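Local structure of proton-dependent oligopeptide transporter family protein (Xanthomonas campestris, 6EI3) at residues T77-F82 / A184-G189. The protein probably moves small peptides across the membrane in symport with protons, as a POT-family member of the major facilitator superfamily, captured here in an auto-inhibited state. Residues are numbered along the deposited sequence; the frame is centred on the assembly and turned at random.
Sequences TTIIWF and AVFWLG. With 78M ((2S)-2,3-dihydroxypropyl(7Z)-pentadec-7-enoate), chain B.
Phe186 bridges the gap between two nearly antiparallel helices of this major facilitator superfamily fold, laying one face of its ring against Ile79. The axes of the short segments 77-82 and 184-188 stay 10.6 Å apart at their closest, a gap spanned by side chains. With CG anti to the backbone N (chi1 -173°), the Phe186 ring extends toward helix 62-95. The CG2 methyl of Ile79 sits above it in a CH-pi contact, 3.7 Å from the centroid and 19° off the ring normal. Ile79 CD1 adds a second touch at Phe186 CZ. Ile80 meets the same ring differently, at its edge: CG1 lies in the ring plane, while CD1 comes 3.8 Å from Phe186 CD2 and reaches across to CB of Trp187. Tyr76 and Tyr193 also pack against the Phe186 ring.

Alongside this apolar junction, on what is probably the lipid-facing side, runs the monoacylglycerol 78M. Its acyl chain passes over one face of the Trp187 indole, C9 standing 3.7 Å above the plane and offset toward the rim, and Ile80 CG2 touches the ester oxygen O2. The glycerol head is held by helix 62-95 through both hydroxyls: Thr77 OG1 shares a hydrogen bond with 78M O21 (2.7 Å), and Trp81 NE1 donates to 78M O19 at 3.0 Å with an N-H...O angle of 151°.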
loop_
_atom_site.group_PDB
_atom_site.type_symbol
_atom_site.label_atom_id
_atom_site.label_comp_id
_atom_site.label_asym_id
_atom_site.label_seq_id
_atom_site.Cartn_x
_atom_site.Cartn_y
_atom_site.Cartn_z
ATOM N N THR A 77 -23.606 -1.522 5.341
ATOM C CA THR A 77 -24.107 -0.612 4.295
ATOM C C THR A 77 -22.968 -0.011 3.466
ATOM O O THR A 77 -23.077 0.069 2.249
ATOM C CB THR A 77 -24.997 0.466 4.936
ATOM O OG1 THR A 77 -26.113 -0.194 5.526
ATOM C CG2 THR A 77 -25.493 1.521 3.936
ATOM N N THR A 78 -21.901 0.411 4.130
ATOM C CA THR A 78 -20.745 1.032 3.491
ATOM C C THR A 78 -20.058 0.016 2.572
ATOM O O THR A 78 -19.771 0.349 1.417
ATOM C CB THR A 78 -19.835 1.650 4.557
ATOM O OG1 THR A 78 -20.644 2.451 5.418
ATOM C CG2 THR A 78 -18.729 2.523 3.953
ATOM N N ILE A 79 -19.889 -1.239 3.048
ATOM C CA ILE A 79 -19.293 -2.306 2.238
ATOM C C ILE A 79 -20.124 -2.529 0.982
ATOM O O ILE A 79 -19.559 -2.580 -0.110
ATOM C CB ILE A 79 -19.030 -3.649 3.013
ATOM C CG1 ILE A 79 -17.906 -3.461 4.059
ATOM C CG2 ILE A 79 -18.633 -4.775 1.991
ATOM C CD1 ILE A 79 -17.867 -4.544 5.203
ATOM N N ILE A 80 -21.445 -2.661 1.136
ATOM C CA ILE A 80 -22.371 -2.898 0.028
ATOM C C ILE A 80 -22.270 -1.812 -1.053
ATOM O O ILE A 80 -22.136 -2.144 -2.230
ATOM C CB ILE A 80 -23.836 -3.095 0.549
ATOM C CG1 ILE A 80 -24.059 -4.529 1.065
ATOM C CG2 ILE A 80 -24.899 -2.730 -0.515
ATOM C CD1 ILE A 80 -24.113 -5.699 -0.013
ATOM N N TRP A 81 -22.315 -0.526 -0.647
ATOM C CA TRP A 81 -22.296 0.581 -1.597
ATOM C C TRP A 81 -20.949 0.766 -2.267
ATOM O O TRP A 81 -20.921 1.004 -3.466
ATOM C CB TRP A 81 -22.821 1.874 -0.962
ATOM C CG TRP A 81 -24.321 1.867 -0.891
ATOM C CD1 TRP A 81 -25.086 1.688 0.224
ATOM C CD2 TRP A 81 -25.232 1.872 -2.006
ATOM N NE1 TRP A 81 -26.421 1.668 -0.116
ATOM C CE2 TRP A 81 -26.538 1.779 -1.479
ATOM C CE3 TRP A 81 -25.069 1.977 -3.403
ATOM C CZ2 TRP A 81 -27.680 1.804 -2.295
ATOM C CZ3 TRP A 81 -26.199 1.993 -4.211
ATOM C CH2 TRP A 81 -27.487 1.914 -3.658
ATOM N N PHE A 82 -19.839 0.620 -1.528
ATOM C CA PHE A 82 -18.515 0.693 -2.140
ATOM C C PHE A 82 -18.308 -0.505 -3.077
ATOM O O PHE A 82 -17.719 -0.332 -4.135
ATOM C CB PHE A 82 -17.408 0.754 -1.085
ATOM C CG PHE A 82 -17.077 2.155 -0.632
ATOM C CD1 PHE A 82 -16.276 2.985 -1.408
ATOM C CD2 PHE A 82 -17.571 2.649 0.565
ATOM C CE1 PHE A 82 -15.952 4.276 -0.981
ATOM C CE2 PHE A 82 -17.246 3.944 0.992
ATOM C CZ PHE A 82 -16.440 4.751 0.215
ATOM N N ALA A 184 -22.427 -10.270 -4.443
ATOM C CA ALA A 184 -23.623 -11.097 -4.288
ATOM C C ALA A 184 -23.520 -11.985 -3.048
ATOM O O ALA A 184 -24.499 -12.104 -2.313
ATOM C CB ALA A 184 -23.854 -11.959 -5.539
ATOM N N VAL A 185 -22.353 -12.631 -2.836
ATOM C CA VAL A 185 -22.119 -13.514 -1.691
ATOM C C VAL A 185 -22.205 -12.719 -0.368
ATOM O O VAL A 185 -22.885 -13.157 0.561
ATOM C CB VAL A 185 -20.817 -14.354 -1.842
ATOM C CG1 VAL A 185 -20.395 -14.972 -0.510
ATOM C CG2 VAL A 185 -20.996 -15.455 -2.900
ATOM N N PHE A 186 -21.587 -11.517 -0.322
ATOM C CA PHE A 186 -21.654 -10.665 0.867
ATOM C C PHE A 186 -23.134 -10.366 1.194
ATOM O O PHE A 186 -23.570 -10.619 2.307
ATOM C CB PHE A 186 -20.818 -9.368 0.691
ATOM C CG PHE A 186 -20.717 -8.526 1.955
ATOM C CD1 PHE A 186 -19.825 -8.869 2.974
ATOM C CD2 PHE A 186 -21.498 -7.385 2.115
ATOM C CE1 PHE A 186 -19.744 -8.098 4.148
ATOM C CE2 PHE A 186 -21.382 -6.594 3.263
ATOM C CZ PHE A 186 -20.512 -6.960 4.276
ATOM N N TRP A 187 -23.913 -9.941 0.180
ATOM C CA TRP A 187 -25.346 -9.628 0.283
ATOM C C TRP A 187 -26.196 -10.844 0.728
ATOM O O TRP A 187 -27.143 -10.684 1.497
ATOM C CB TRP A 187 -25.830 -9.042 -1.062
ATOM C CG TRP A 187 -27.302 -8.769 -1.145
ATOM C CD1 TRP A 187 -27.954 -7.634 -0.755
ATOM C CD2 TRP A 187 -28.298 -9.642 -1.693
ATOM N NE1 TRP A 187 -29.307 -7.764 -0.992
ATOM C CE2 TRP A 187 -29.547 -8.993 -1.555
ATOM C CE3 TRP A 187 -28.263 -10.935 -2.248
ATOM C CZ2 TRP A 187 -30.749 -9.579 -1.981
ATOM C CZ3 TRP A 187 -29.452 -11.512 -2.678
ATOM C CH2 TRP A 187 -30.678 -10.841 -2.534
ATOM N N LEU A 188 -25.829 -12.058 0.296
ATOM C CA LEU A 188 -26.552 -13.280 0.681
ATOM C C LEU A 188 -26.496 -13.588 2.194
ATOM O O LEU A 188 -27.383 -14.246 2.704
ATOM C CB LEU A 188 -26.083 -14.490 -0.160
ATOM C CG LEU A 188 -26.697 -14.587 -1.573
ATOM C CD1 LEU A 188 -25.843 -15.429 -2.488
ATOM C CD2 LEU A 188 -28.107 -15.169 -1.532
ATOM N N GLY A 189 -25.486 -13.094 2.903
ATOM C CA GLY A 189 -25.436 -13.295 4.345
ATOM C C GLY A 189 -26.013 -12.146 5.160
ATOM O O GLY A 189 -25.897 -12.183 6.384
HETATM O O21 78M B . -27.655 -1.724 3.876
HETATM C C20 78M B . -28.478 -0.731 3.280
HETATM C C18 78M B . -28.242 -0.656 1.790
HETATM O O19 78M B . -28.778 0.570 1.279
HETATM C C17 78M B . -28.847 -1.827 1.054
HETATM O O2 78M B . -28.378 -1.717 -0.311
HETATM C C1 78M B . -28.616 -2.745 -1.134
HETATM O O1 78M B . -29.106 -3.788 -0.783
HETATM C C2 78M B . -28.210 -2.412 -2.544
HETATM C C3 78M B . -28.273 -3.574 -3.535
HETATM C C4 78M B . -27.183 -4.619 -3.327
HETATM C C5 78M B . -27.115 -5.668 -4.423
HETATM C C6 78M B . -26.289 -6.895 -4.054
HETATM C C7 78M B . -25.891 -7.738 -5.231
HETATM C C8 78M B . -26.581 -8.704 -5.829
HETATM C C9 78M B . -27.961 -9.213 -5.505
HETATM C C10 78M B . -28.385 -10.393 -6.389
HETATM C C11 78M B . -27.816 -11.740 -5.956
HETATM C C12 78M B . -27.802 -12.803 -7.045
HETATM C C13 78M B . -27.415 -14.195 -6.550
HETATM C C15 78M B . -25.581 -15.135 -8.080
HETATM C C14 78M B . -27.043 -15.193 -7.644
#